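Local coordinates for protein aspartate Carbamoyltransferase Regulatory Chain (Moritella profunda, PDB 2BE7) that probably acts as the regulatory subunit of aspartate carbamoyltransferase, binding nucleotide effectors in its allosteric domain and contacting the catalytic chains through a zinc-binding domain, at residues I17-P21 and L76-A80. Sequence-based numbering, arbitrary orientation.
Sequences IDHIP and LAPNA
The methyl of Ala77 points toward 17-21, where Ile20, the last strand residue, and Pro21 just beyond it meet it. The Pro21 ring meets it through CD, which lies 3.4 Å from Ala77 CB, and the CG2 branch of Ile20 comes up to that same CB at 3.9 Å. The Ile20 torsion explains the second touch: chi1 of -49° puts CG1 beside the backbone N and anti to the carbonyl carbon, leaving CG2 anti to N, the branch that reaches Ala77. From Ala77 to Ala80 the chain makes a type I beta turn, and the turn delivers Ala80 beside Asp18 and Ile17. Ala80 CA sits 3.1 Å from Asp18 O, while Ala80 CB and Ile17 CG2 are 4.3 Å apart. His19 meets the turn with the root of its side chain: CB is 3.2 Å from Asn79 O, and the imidazole then leads away from the loop. No hydrogen bond joins 17-21 to 76-80, which fit together through apolar groups and backbone. Within the allosteric domain, strand 14-20 is central in the five-stranded antiparallel sheet, and Ile17 and Ile20 make backbone hydrogen bonds to Ile58 and Asp56 respectively, of strand 56-61. Asp18 makes a backbone hydrogen bond with Thr81, just ahead of strand 82-86 on the other flank, and Leu76 packs on Ile28, Leu31 and Phe32 of helix 25-32.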
loop_
_atom_site.group_PDB
_atom_site.type_symbol
_atom_site.label_atom_id
_atom_site.label_comp_id
_atom_site.label_asym_id
_atom_site.label_seq_id
_atom_site.Cartn_x
_atom_site.Cartn_y
_atom_site.Cartn_z
ATOM N N ILE D 17 57.709 11.492 1.018
ATOM C CA ILE D 17 56.821 11.720 -0.115
ATOM C C ILE D 17 56.833 13.208 -0.451
ATOM O O ILE D 17 56.289 14.028 0.291
ATOM C CB ILE D 17 55.367 11.273 0.173
ATOM C CG1 ILE D 17 55.329 9.954 0.955
ATOM C CG2 ILE D 17 54.592 11.147 -1.147
ATOM C CD1 ILE D 17 53.915 9.533 1.340
ATOM N N ASP D 18 57.455 13.538 -1.579
ATOM C CA ASP D 18 57.644 14.922 -1.999
ATOM C C ASP D 18 56.764 15.246 -3.202
ATOM O O ASP D 18 56.220 14.354 -3.842
ATOM C CB ASP D 18 59.119 15.154 -2.346
ATOM C CG ASP D 18 59.527 16.616 -2.253
ATOM O OD1 ASP D 18 59.028 17.432 -3.052
ATOM O OD2 ASP D 18 60.365 16.950 -1.390
ATOM N N HIS D 19 56.626 16.539 -3.478
ATOM C CA HIS D 19 55.914 17.071 -4.655
ATOM C C HIS D 19 54.425 16.750 -4.680
ATOM O O HIS D 19 53.805 16.678 -5.742
ATOM C CB HIS D 19 56.611 16.657 -5.952
ATOM C CG HIS D 19 57.952 17.295 -6.121
ATOM N ND1 HIS D 19 59.132 16.626 -5.875
ATOM C CD2 HIS D 19 58.299 18.557 -6.469
ATOM C CE1 HIS D 19 60.148 17.442 -6.090
ATOM N NE2 HIS D 19 59.669 18.620 -6.448
ATOM N N ILE D 20 53.860 16.607 -3.487
ATOM C CA ILE D 20 52.429 16.429 -3.314
ATOM C C ILE D 20 51.837 17.827 -3.508
ATOM O O ILE D 20 52.403 18.795 -3.007
ATOM C CB ILE D 20 52.086 15.903 -1.887
ATOM C CG1 ILE D 20 52.949 14.697 -1.490
ATOM C CG2 ILE D 20 50.606 15.534 -1.785
ATOM C CD1 ILE D 20 52.936 14.415 0.005
ATOM N N PRO D 21 50.713 17.951 -4.238
ATOM C CA PRO D 21 50.136 19.288 -4.415
ATOM C C PRO D 21 49.336 19.756 -3.196
ATOM O O PRO D 21 48.610 18.965 -2.576
ATOM C CB PRO D 21 49.231 19.122 -5.635
ATOM C CG PRO D 21 48.815 17.700 -5.605
ATOM C CD PRO D 21 49.918 16.917 -4.920
ATOM N N LEU D 76 46.206 10.647 -6.056
ATOM C CA LEU D 76 46.072 11.855 -5.235
ATOM C C LEU D 76 47.174 12.885 -5.520
ATOM O O LEU D 76 47.004 14.076 -5.231
ATOM C CB LEU D 76 46.087 11.493 -3.751
ATOM C CG LEU D 76 44.874 10.721 -3.240
ATOM C CD1 LEU D 76 45.155 10.246 -1.823
ATOM C CD2 LEU D 76 43.597 11.565 -3.301
ATOM N N ALA D 77 48.288 12.414 -6.082
ATOM C CA ALA D 77 49.451 13.252 -6.370
ATOM C C ALA D 77 50.378 12.540 -7.353
ATOM O O ALA D 77 51.434 12.040 -6.955
ATOM C CB ALA D 77 50.198 13.567 -5.090
ATOM N N PRO D 78 49.979 12.470 -8.639
ATOM C CA PRO D 78 50.743 11.737 -9.664
ATOM C C PRO D 78 52.252 12.019 -9.728
ATOM O O PRO D 78 53.029 11.096 -9.986
ATOM C CB PRO D 78 50.068 12.152 -10.986
ATOM C CG PRO D 78 49.060 13.196 -10.639
ATOM C CD PRO D 78 48.745 13.049 -9.196
ATOM N N ASN D 79 52.650 13.266 -9.474
ATOM C CA ASN D 79 54.034 13.719 -9.698
ATOM C C ASN D 79 54.903 13.679 -8.436
ATOM O O ASN D 79 55.715 14.572 -8.218
ATOM C CB ASN D 79 54.022 15.150 -10.254
ATOM C CG ASN D 79 52.969 15.358 -11.331
ATOM O OD1 ASN D 79 53.089 14.849 -12.445
ATOM N ND2 ASN D 79 51.932 16.115 -10.999
ATOM N N ALA D 80 54.757 12.643 -7.619
ATOM C CA ALA D 80 55.333 12.654 -6.274
ATOM C C ALA D 80 56.542 11.741 -6.115
ATOM O O ALA D 80 56.418 10.520 -6.182
ATOM C CB ALA D 80 54.272 12.292 -5.256
#